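Voltage-sensor containing phosphatase (Ciona intestinalis, PDB 3V0F) probably couples a membrane voltage sensor to a PTEN-like phosphatase that removes phosphate from phosphoinositide lipids. Local coordinates at residues Lys200-Thr205 against Phe292-Ser297; Leu306-Ile311 against Tyr323-Thr328; Tyr88-Asp93 against Leu104-Asp109. The protein carries 1 engineered substitution. All coordinates share one frame; numbering follows the deposited sequence.

Contact 1 of 3, residues Lys200-Thr205 against Phe292-Ser297; sequences KKLKVT and FWFNTS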
loop_
_atom_site.group_PDB
_atom_site.type_symbol
_atom_site.label_atom_id
_atom_site.label_comp_id
_atom_site.label_asym_id
_atom_site.label_seq_id
_atom_site.Cartn_x
_atom_site.Cartn_y
_atom_site.Cartn_z
ATOM N N LYS A 200 20.538 -6.098 3.506
ATOM C CA LYS A 200 20.580 -7.284 4.350
ATOM C C LYS A 200 19.770 -8.410 3.728
ATOM O O LYS A 200 18.554 -8.287 3.536
ATOM C CB LYS A 200 20.061 -6.982 5.759
ATOM C CG LYS A 200 19.909 -8.224 6.640
ATOM C CD LYS A 200 19.966 -7.893 8.120
ATOM C CE LYS A 200 18.573 -7.687 8.701
ATOM N NZ LYS A 200 17.917 -6.400 8.295
ATOM N N LYS A 201 20.442 -9.512 3.422
ATOM C CA LYS A 201 19.764 -10.648 2.815
ATOM C C LYS A 201 19.370 -11.645 3.891
ATOM O O LYS A 201 20.034 -11.774 4.917
ATOM C CB LYS A 201 20.619 -11.251 1.701
ATOM C CG LYS A 201 21.071 -10.192 0.697
ATOM C CD LYS A 201 21.184 -10.689 -0.728
ATOM C CE LYS A 201 21.598 -9.543 -1.641
ATOM N NZ LYS A 201 21.817 -9.958 -3.052
ATOM N N LEU A 202 18.233 -12.300 3.668
ATOM C CA LEU A 202 17.619 -13.143 4.673
ATOM C C LEU A 202 17.047 -14.394 4.038
ATOM O O LEU A 202 16.740 -14.407 2.843
ATOM C CB LEU A 202 16.461 -12.399 5.358
ATOM C CG LEU A 202 16.763 -11.099 6.097
ATOM C CD1 LEU A 202 15.447 -10.467 6.507
ATOM C CD2 LEU A 202 17.625 -11.388 7.312
ATOM N N LYS A 203 16.908 -15.449 4.837
ATOM C CA LYS A 203 16.106 -16.602 4.436
ATOM C C LYS A 203 15.053 -16.830 5.515
ATOM O O LYS A 203 15.359 -16.784 6.699
ATOM C CB LYS A 203 16.967 -17.861 4.289
ATOM C CG LYS A 203 17.742 -17.956 2.986
ATOM C CD LYS A 203 18.458 -19.296 2.801
ATOM C CE LYS A 203 19.038 -19.359 1.393
ATOM N NZ LYS A 203 19.511 -20.708 0.988
ATOM N N VAL A 204 13.804 -17.074 5.120
ATOM C CA VAL A 204 12.774 -17.439 6.082
ATOM C C VAL A 204 12.959 -18.903 6.458
ATOM O O VAL A 204 13.039 -19.774 5.571
ATOM C CB VAL A 204 11.365 -17.228 5.506
ATOM C CG1 VAL A 204 10.295 -17.772 6.460
ATOM C CG2 VAL A 204 11.115 -15.744 5.223
ATOM N N THR A 205 13.046 -19.171 7.761
ATOM C CA THR A 205 13.176 -20.545 8.256
ATOM C C THR A 205 11.986 -20.997 9.104
ATOM O O THR A 205 11.856 -22.186 9.414
ATOM C CB THR A 205 14.467 -20.736 9.073
ATOM O OG1 THR A 205 14.457 -19.807 10.162
ATOM C CG2 THR A 205 15.708 -20.487 8.200
ATOM N N PHE A 292 1.141 -9.524 3.843
ATOM C CA PHE A 292 1.883 -8.332 4.286
ATOM C C PHE A 292 3.143 -8.175 3.469
ATOM O O PHE A 292 3.644 -9.140 2.903
ATOM C CB PHE A 292 2.216 -8.375 5.798
ATOM C CG PHE A 292 3.007 -9.565 6.228
ATOM C CD1 PHE A 292 4.405 -9.555 6.190
ATOM C CD2 PHE A 292 2.356 -10.693 6.738
ATOM C CE1 PHE A 292 5.145 -10.648 6.633
ATOM C CE2 PHE A 292 3.091 -11.795 7.195
ATOM C CZ PHE A 292 4.482 -11.777 7.136
ATOM N N TRP A 293 3.664 -6.959 3.482
ATOM C CA TRP A 293 4.961 -6.657 2.905
ATOM C C TRP A 293 5.972 -6.291 3.985
ATOM O O TRP A 293 5.621 -5.648 4.993
ATOM C CB TRP A 293 4.855 -5.441 2.015
ATOM C CG TRP A 293 4.124 -5.629 0.731
ATOM C CD1 TRP A 293 2.755 -5.648 0.527
ATOM C CD2 TRP A 293 4.720 -5.725 -0.567
ATOM N NE1 TRP A 293 2.490 -5.736 -0.825
ATOM C CE2 TRP A 293 3.675 -5.802 -1.513
ATOM C CE3 TRP A 293 6.045 -5.721 -1.023
ATOM C CZ2 TRP A 293 3.922 -5.879 -2.900
ATOM C CZ3 TRP A 293 6.289 -5.816 -2.392
ATOM C CH2 TRP A 293 5.236 -5.888 -3.312
ATOM N N PHE A 294 7.251 -6.608 3.744
ATOM C CA PHE A 294 8.325 -6.072 4.579
ATOM C C PHE A 294 9.577 -5.934 3.734
ATOM O O PHE A 294 9.675 -6.517 2.659
ATOM C CB PHE A 294 8.584 -6.947 5.822
ATOM C CG PHE A 294 9.238 -8.267 5.510
ATOM C CD1 PHE A 294 10.617 -8.437 5.667
ATOM C CD2 PHE A 294 8.478 -9.338 5.017
ATOM C CE1 PHE A 294 11.226 -9.656 5.340
ATOM C CE2 PHE A 294 9.091 -10.562 4.709
ATOM C CZ PHE A 294 10.467 -10.723 4.871
ATOM N N ASN A 295 10.540 -5.161 4.230
ATOM C CA ASN A 295 11.810 -5.003 3.529
ATOM C C ASN A 295 12.922 -5.644 4.346
ATOM O O ASN A 295 13.060 -5.356 5.539
ATOM C CB ASN A 295 12.129 -3.527 3.299
ATOM C CG ASN A 295 13.349 -3.338 2.438
ATOM O OD1 ASN A 295 14.472 -3.460 2.907
ATOM N ND2 ASN A 295 13.129 -3.036 1.162
ATOM N N THR A 296 13.708 -6.513 3.708
ATOM C CA THR A 296 14.696 -7.319 4.418
ATOM C C THR A 296 15.730 -6.450 5.149
ATOM O O THR A 296 16.228 -6.820 6.215
ATOM C CB THR A 296 15.449 -8.288 3.471
ATOM O OG1 THR A 296 16.162 -7.536 2.481
ATOM C CG2 THR A 296 14.496 -9.245 2.786
ATOM N N SER A 297 16.050 -5.294 4.582
ATOM C CA SER A 297 17.068 -4.402 5.152
ATOM C C SER A 297 16.564 -3.588 6.345
ATOM O O SER A 297 17.366 -2.955 7.050
ATOM C CB SER A 297 17.627 -3.480 4.067
ATOM O OG SER A 297 18.180 -4.239 3.004
#

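Contact 2 of 3, residues Leu306-Ile311 against Tyr323-Thr328; sequences LKREEI and YRDNFT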
loop_
_atom_site.group_PDB
_atom_site.type_symbol
_atom_site.label_atom_id
_atom_site.label_comp_id
_atom_site.label_asym_id
_atom_site.label_seq_id
_atom_site.Cartn_x
_atom_site.Cartn_y
_atom_site.Cartn_z
ATOM N N LEU A 306 4.183 -9.290 13.442
ATOM C CA LEU A 306 3.121 -8.353 13.117
ATOM C C LEU A 306 1.882 -8.671 13.914
ATOM O O LEU A 306 1.421 -9.812 13.943
ATOM C CB LEU A 306 2.806 -8.414 11.620
ATOM C CG LEU A 306 3.959 -8.018 10.693
ATOM C CD1 LEU A 306 3.493 -8.007 9.231
ATOM C CD2 LEU A 306 4.540 -6.663 11.089
ATOM N N LYS A 307 1.386 -7.660 14.606
ATOM C CA LYS A 307 0.108 -7.752 15.316
ATOM C C LYS A 307 -1.050 -7.651 14.325
ATOM O O LYS A 307 -0.851 -7.290 13.170
ATOM C CB LYS A 307 -0.003 -6.612 16.334
ATOM C CG LYS A 307 1.066 -6.587 17.388
ATOM C CD LYS A 307 0.834 -5.425 18.372
ATOM C CE LYS A 307 1.854 -5.373 19.504
ATOM N NZ LYS A 307 3.090 -4.622 19.133
ATOM N N ARG A 308 -2.267 -7.911 14.795
ATOM C CA ARG A 308 -3.420 -7.961 13.924
ATOM C C ARG A 308 -3.538 -6.684 13.085
ATOM O O ARG A 308 -3.783 -6.752 11.876
ATOM C CB ARG A 308 -4.698 -8.187 14.750
ATOM C CG ARG A 308 -5.974 -8.116 13.924
ATOM C CD ARG A 308 -7.210 -8.353 14.765
ATOM N NE ARG A 308 -7.422 -7.288 15.740
ATOM C CZ ARG A 308 -8.381 -7.284 16.664
ATOM N NH1 ARG A 308 -9.231 -8.303 16.764
ATOM N NH2 ARG A 308 -8.473 -6.272 17.512
ATOM N N GLU A 309 -3.396 -5.521 13.725
ATOM C CA GLU A 309 -3.600 -4.249 13.028
ATOM C C GLU A 309 -2.490 -3.965 12.014
ATOM O O GLU A 309 -2.616 -3.048 11.208
ATOM C CB GLU A 309 -3.718 -3.085 14.024
ATOM C CG GLU A 309 -2.418 -2.727 14.726
ATOM C CD GLU A 309 -2.555 -1.528 15.678
ATOM O OE1 GLU A 309 -1.554 -0.819 15.883
ATOM O OE2 GLU A 309 -3.653 -1.289 16.230
ATOM N N GLU A 310 -1.419 -4.758 12.070
ATOM C CA GLU A 310 -0.283 -4.607 11.158
ATOM C C GLU A 310 -0.310 -5.566 9.969
ATOM O O GLU A 310 0.620 -5.568 9.179
ATOM C CB GLU A 310 1.015 -4.814 11.922
ATOM C CG GLU A 310 1.286 -3.794 13.011
ATOM C CD GLU A 310 2.608 -4.115 13.690
ATOM O OE1 GLU A 310 2.678 -5.099 14.443
ATOM O OE2 GLU A 310 3.613 -3.407 13.429
ATOM N N ILE A 311 -1.351 -6.386 9.849
ATOM C CA ILE A 311 -1.440 -7.392 8.789
ATOM C C ILE A 311 -2.531 -6.960 7.801
ATOM O O ILE A 311 -3.584 -6.484 8.218
ATOM C CB ILE A 311 -1.730 -8.784 9.367
ATOM C CG1 ILE A 311 -0.626 -9.186 10.344
ATOM C CG2 ILE A 311 -1.829 -9.810 8.268
ATOM C CD1 ILE A 311 -0.981 -10.381 11.263
ATOM N N TYR A 323 -10.161 -12.803 13.233
ATOM C CA TYR A 323 -8.806 -12.486 13.696
ATOM C C TYR A 323 -8.956 -11.776 15.029
ATOM O O TYR A 323 -9.358 -10.615 15.074
ATOM C CB TYR A 323 -8.055 -11.614 12.677
ATOM C CG TYR A 323 -8.066 -12.212 11.300
ATOM C CD1 TYR A 323 -8.870 -11.681 10.294
ATOM C CD2 TYR A 323 -7.290 -13.340 11.011
ATOM C CE1 TYR A 323 -8.890 -12.247 9.032
ATOM C CE2 TYR A 323 -7.300 -13.917 9.744
ATOM C CZ TYR A 323 -8.114 -13.376 8.767
ATOM O OH TYR A 323 -8.114 -13.945 7.519
ATOM N N ARG A 324 -8.728 -12.518 16.113
ATOM C CA ARG A 324 -8.989 -12.030 17.460
ATOM C C ARG A 324 -7.852 -11.110 17.897
ATOM O O ARG A 324 -6.832 -10.982 17.194
ATOM C CB ARG A 324 -9.212 -13.228 18.395
ATOM C CG ARG A 324 -10.521 -13.964 18.119
ATOM C CD ARG A 324 -10.682 -15.249 18.921
ATOM N NE ARG A 324 -9.859 -16.341 18.407
ATOM C CZ ARG A 324 -8.889 -16.947 19.086
ATOM N NH1 ARG A 324 -8.603 -16.582 20.323
ATOM N NH2 ARG A 324 -8.180 -17.915 18.521
ATOM N N ASP A 325 -8.011 -10.449 19.044
ATOM C CA ASP A 325 -7.042 -9.465 19.573
ATOM C C ASP A 325 -5.606 -9.950 19.576
ATOM O O ASP A 325 -4.670 -9.181 19.429
ATOM C CB ASP A 325 -7.375 -9.110 21.028
ATOM C CG ASP A 325 -8.679 -8.366 21.171
ATOM O OD1 ASP A 325 -9.410 -8.222 20.172
ATOM O OD2 ASP A 325 -8.979 -7.941 22.308
ATOM N N ASN A 326 -5.443 -11.246 19.838
ATOM C CA ASN A 326 -4.119 -11.848 19.948
ATOM C C ASN A 326 -3.596 -12.544 18.685
ATOM O O ASN A 326 -2.588 -13.254 18.741
ATOM C CB ASN A 326 -4.059 -12.786 21.155
ATOM C CG ASN A 326 -5.199 -13.796 21.183
ATOM O OD1 ASN A 326 -6.379 -13.479 20.940
ATOM N ND2 ASN A 326 -4.849 -15.030 21.500
ATOM N N PHE A 327 -4.267 -12.325 17.550
ATOM C CA PHE A 327 -3.823 -12.866 16.279
ATOM C C PHE A 327 -2.539 -12.132 15.856
ATOM O O PHE A 327 -2.534 -10.904 15.714
ATOM C CB PHE A 327 -4.928 -12.712 15.233
ATOM C CG PHE A 327 -4.553 -13.265 13.905
ATOM C CD1 PHE A 327 -4.632 -14.632 13.658
ATOM C CD2 PHE A 327 -4.092 -12.420 12.900
ATOM C CE1 PHE A 327 -4.270 -15.157 12.435
ATOM C CE2 PHE A 327 -3.708 -12.940 11.658
ATOM C CZ PHE A 327 -3.805 -14.307 11.418
ATOM N N THR A 328 -1.457 -12.892 15.655
ATOM C CA THR A 328 -0.184 -12.324 15.164
ATOM C C THR A 328 0.473 -13.301 14.213
ATOM O O THR A 328 0.189 -14.501 14.256
ATOM C CB THR A 328 0.844 -12.005 16.314
ATOM O OG1 THR A 328 1.426 -13.210 16.832
ATOM C CG2 THR A 328 0.203 -11.204 17.451
HETATM O O HOH W 1 -2.510 -8.914 17.687
HETATM O O HOH W 2 -11.470 -8.666 18.531
#

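Contact 3 of 3, residues Tyr88-Asp93 against Leu104-Asp109; sequences YRVMID and LKFIDD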
loop_
_atom_site.group_PDB
_atom_site.type_symbol
_atom_site.label_atom_id
_atom_site.label_comp_id
_atom_site.label_asym_id
_atom_site.label_seq_id
_atom_site.Cartn_x
_atom_site.Cartn_y
_atom_site.Cartn_z
ATOM N N TYR A 88 4.627 10.698 -14.912
ATOM C CA TYR A 88 5.604 9.738 -14.421
ATOM C C TYR A 88 4.823 8.575 -13.812
ATOM O O TYR A 88 3.910 8.795 -13.024
ATOM C CB TYR A 88 6.472 10.419 -13.375
ATOM C CG TYR A 88 7.557 9.584 -12.724
ATOM C CD1 TYR A 88 8.888 9.738 -13.090
ATOM C CD2 TYR A 88 7.261 8.699 -11.688
ATOM C CE1 TYR A 88 9.896 9.020 -12.473
ATOM C CE2 TYR A 88 8.249 7.975 -11.066
ATOM C CZ TYR A 88 9.573 8.134 -11.467
ATOM O OH TYR A 88 10.577 7.420 -10.842
ATOM N N ARG A 89 5.167 7.344 -14.186
ATOM C CA ARG A 89 4.469 6.164 -13.666
ATOM C C ARG A 89 5.238 5.472 -12.559
ATOM O O ARG A 89 6.439 5.224 -12.685
ATOM C CB ARG A 89 4.138 5.152 -14.778
ATOM C CG ARG A 89 3.077 5.636 -15.772
ATOM C CD ARG A 89 2.636 4.534 -16.727
ATOM N NE ARG A 89 1.851 3.528 -16.027
ATOM C CZ ARG A 89 1.275 2.481 -16.626
ATOM N NH1 ARG A 89 1.385 2.309 -17.939
ATOM N NH2 ARG A 89 0.559 1.608 -15.914
ATOM N N VAL A 90 4.532 5.179 -11.472
ATOM C CA VAL A 90 5.032 4.322 -10.383
ATOM C C VAL A 90 4.107 3.120 -10.405
ATOM O O VAL A 90 2.922 3.245 -10.102
ATOM C CB VAL A 90 4.975 5.005 -8.998
ATOM C CG1 VAL A 90 5.675 4.120 -7.965
ATOM C CG2 VAL A 90 5.596 6.409 -9.030
ATOM N N MET A 91 4.620 1.944 -10.725
ATOM C CA MET A 91 3.779 0.762 -10.927
ATOM C C MET A 91 3.455 0.110 -9.588
ATOM O O MET A 91 4.290 -0.625 -9.072
ATOM C CB MET A 91 4.504 -0.244 -11.836
ATOM C CG MET A 91 4.872 0.292 -13.210
ATOM S SD MET A 91 3.438 0.754 -14.201
ATOM C CE MET A 91 3.005 -0.816 -14.924
ATOM N N ILE A 92 2.272 0.376 -9.027
ATOM C CA ILE A 92 1.896 -0.225 -7.737
ATOM C C ILE A 92 0.575 -0.944 -7.937
ATOM O O ILE A 92 -0.404 -0.358 -8.443
ATOM C CB ILE A 92 1.736 0.828 -6.614
ATOM C CG1 ILE A 92 2.955 1.756 -6.535
ATOM C CG2 ILE A 92 1.532 0.123 -5.278
ATOM C CD1 ILE A 92 2.709 2.986 -5.695
ATOM N N ASP A 93 0.518 -2.210 -7.533
ATOM C CA ASP A 93 -0.755 -2.925 -7.604
ATOM C C ASP A 93 -1.710 -2.383 -6.537
ATOM O O ASP A 93 -1.307 -2.003 -5.423
ATOM C CB ASP A 93 -0.574 -4.423 -7.341
ATOM C CG ASP A 93 0.276 -5.131 -8.363
ATOM O OD1 ASP A 93 0.495 -4.619 -9.479
ATOM O OD2 ASP A 93 0.703 -6.258 -8.033
ATOM N N LEU A 104 11.891 5.677 -3.575
ATOM C CA LEU A 104 12.968 6.661 -3.548
ATOM C C LEU A 104 13.196 7.272 -4.923
ATOM O O LEU A 104 13.532 8.445 -5.026
ATOM C CB LEU A 104 14.235 6.043 -2.984
ATOM C CG LEU A 104 14.372 6.115 -1.466
ATOM C CD1 LEU A 104 13.208 5.599 -0.635
ATOM C CD2 LEU A 104 15.708 5.516 -1.031
ATOM N N LYS A 105 12.968 6.509 -5.984
ATOM C CA LYS A 105 13.069 7.064 -7.329
ATOM C C LYS A 105 11.996 8.135 -7.537
ATOM O O LYS A 105 12.261 9.192 -8.110
ATOM C CB LYS A 105 12.917 5.985 -8.401
ATOM C CG LYS A 105 14.160 5.174 -8.675
ATOM C CD LYS A 105 14.212 4.604 -10.093
ATOM C CE LYS A 105 13.127 3.579 -10.342
ATOM N NZ LYS A 105 13.538 2.597 -11.385
ATOM N N PHE A 106 10.778 7.867 -7.061
ATOM C CA PHE A 106 9.701 8.847 -7.125
ATOM C C PHE A 106 10.089 10.116 -6.347
ATOM O O PHE A 106 9.924 11.232 -6.835
ATOM C CB PHE A 106 8.402 8.251 -6.559
ATOM C CG PHE A 106 7.449 9.284 -6.026
ATOM C CD1 PHE A 106 6.720 10.086 -6.901
ATOM C CD2 PHE A 106 7.290 9.471 -4.642
ATOM C CE1 PHE A 106 5.868 11.057 -6.419
ATOM C CE2 PHE A 106 6.451 10.448 -4.166
ATOM C CZ PHE A 106 5.721 11.240 -5.052
ATOM N N ILE A 107 10.595 9.927 -5.125
ATOM C CA ILE A 107 10.941 11.067 -4.298
ATOM C C ILE A 107 11.981 11.925 -5.007
ATOM O O ILE A 107 11.867 13.155 -5.019
ATOM C CB ILE A 107 11.446 10.631 -2.904
ATOM C CG1 ILE A 107 10.309 10.017 -2.050
ATOM C CG2 ILE A 107 12.147 11.792 -2.182
ATOM C CD1 ILE A 107 9.210 11.008 -1.634
ATOM N N ASP A 108 12.987 11.296 -5.618
ATOM C CA ASP A 108 14.000 12.082 -6.297
ATOM C C ASP A 108 13.446 12.786 -7.531
ATOM O O ASP A 108 13.791 13.940 -7.778
ATOM C CB ASP A 108 15.247 11.298 -6.632
ATOM C CG ASP A 108 16.430 12.242 -6.824
ATOM O OD1 ASP A 108 16.933 12.359 -7.935
ATOM O OD2 ASP A 108 16.815 12.947 -5.859
ATOM N N ASP A 109 12.566 12.123 -8.280
ATOM C CA ASP A 109 11.963 12.765 -9.430
ATOM C C ASP A 109 11.159 14.009 -8.996
ATOM O O ASP A 109 11.256 15.088 -9.600
ATOM C CB ASP A 109 11.088 11.773 -10.192
ATOM C CG ASP A 109 10.418 12.412 -11.390
ATOM O OD1 ASP A 109 9.308 12.968 -11.245
ATOM O OD2 ASP A 109 11.011 12.388 -12.486
#

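Contact 1 of 3, residues Lys200-Thr205 against Phe292-Ser297
Lys200 and Ser297 bring the two backbones together, their CA atoms 4.6 Å apart, at a point where Lys200 approaches strand 202-210 and Thr296 and Ser297 follow strand 290-295 in the chain. Both main-chain polar groups of Lys200 are taken up by side-chain hydroxyls. Its N donates to Ser297 OG at 3.0 Å (N-H...O 152°), while its O accepts from Thr296 OG1 at 2.7 Å, the hydroxyl lying nearly in line with the carbonyl bond. For this reach, Thr296 OG1 sits between its own backbone N and carbonyl carbon (chi1 62°). The same oxygen is also hydrogen-bonded to Gly268 N, which fixes its rotation from a second direction.

The two strands belong to different sheets of the C2 beta sandwich, and the contact ties one sheet to the other at an end of the sandwich. Beside the polar bonds, Leu202 CD1 packs on Thr296 CB at 3.7 Å and lies near the plane of the Phe294 ring, at its edge, 4.5 Å from CE1. In one of two modelled conformers, the Lys200 chain bends at its last two torsions and lays NZ in the carbonyl plane of Thr296 O, 2.7 Å away, where it also meets Val299 O; both bonds belong to that conformer, so this grip may be partial. An Asx turn, with Ser297 N donating to Asn295 OD1 at 2.9 Å, shapes the chain here, and Asn295 ND2 is held by Asp269.

Contact 2 of 3, residues Leu306-Ile311 against Tyr323-Thr328
Arg308 lies against residues 323-328, which include a type I turn from Arg324 to Phe327, and is the residue most covered by the other segment. It opens a short 3-10 segment that follows strand 303-307 in the chain, whereas the turn leads toward strand 328-335. These are neighbouring antiparallel strands, 303-307 being an outermost strand of the five-stranded C2 sheet, and Thr328 CA approaches Leu306 O at 3.2 Å in a CA-H...O contact.

Arg308 CB passes Phe327 O at 3.6 Å. With CG anti to the backbone N (chi1 174°), the chain runs out extended toward Tyr323, and CD reaches Tyr323 O at 3.1 Å and also touches its CB. A bend at chi3 (66°) then turns the guanidinium, and NH1 donates to Tyr323 O at 2.9 Å in an almost straight bond (169°) lying in the guanidinium plane. Asp325 CA stands over one face, toward the rim. In the modelled conformer of Asp325, one of two, OD1 forms a long salt bridge of 3.4 Å with NH1 and is equally near NH2; a water accepting from NH1 and donating to OD1 depends on the same conformer. Outside the segments, Trp320 makes a cation-pi contact with Arg308.

Ile311 CD1 packs 3.8 Å from Phe327 CE2, and one face of the Phe327 ring has Tyr323 CD2 over its centre. A second water joins Arg308 N to Asp325 O. Because NH1 is bonded to the carbonyl of Tyr323, the residue just before the turn, the guanidinium probably restrains the turn's entry largely independently of Asp325, whose carboxylate adds a weaker, water-assisted electrostatic term.

Contact 3 of 3, residues Tyr88-Asp93 against Leu104-Asp109
Tyr88 reaches across from strand 87-92 to Asp109 on helix 100-116, which runs back nearly antiparallel to it: the short axes approach to 9.8 Å at 161°. With CG opposite the backbone N (chi1 180°), the Tyr88 ring stretches out to the helix, and Asp109 is extended in the same manner (chi1 179°). The two side chains run alongside one another, head to tail. Asp109 OD2 comes 3.4 Å from Tyr88 CD1, with carboxylate and ring planes 34° apart. The phenol end carries on along the helix, where OH lies 3.7 Å from Lys105 CB.

Two residues along the strand, Val90 lies roughly perpendicular to Phe106, and Val90 CG2 touches Phe106 CB at 4.2 Å. Leu136 of helix 131-143 packs against both. Strand, helix and the following strand 121-125 form a beta-alpha-beta crossover of the phosphatase domain, with strand 87-92 at the border of its sheet.

Asp109 meets Tyr88 through ring carbons, whereas OD1 makes a salt bridge with Arg68 and a hydrogen bond with Tyr70 OH, and OD2 also has a hydrogen-bond partner outside the two segments. Arg68 would partly offset the carboxylate charge, so the approach to the tyrosine ring is probably one of packing more than of attraction.

Overall arrangement
Along the chain contact 3 comes first, in the phosphatase domain, followed by contact 1 and then contact 2 in the C2 domain. Contacts 1 and 2 have centres about 19 Å apart and touch through Phe292 CG and Leu306 CD1 (3.4 Å), on the consecutive strands 290-295 and 303-307; both reach the five-stranded sheet. Contact 3 is about 22 Å from contact 1 and about 30 Å from contact 2, between centres. Helix 176-191 connects the domains: Phe185 packs on Leu104 and Ile107 of contact 3, Tyr184 on Phe294 of contact 1, and Arg180 bonds to Trp293 O and Glu310 O. This helix thus packs against both the contact 3 helix and the C2 strands, joining the two domains.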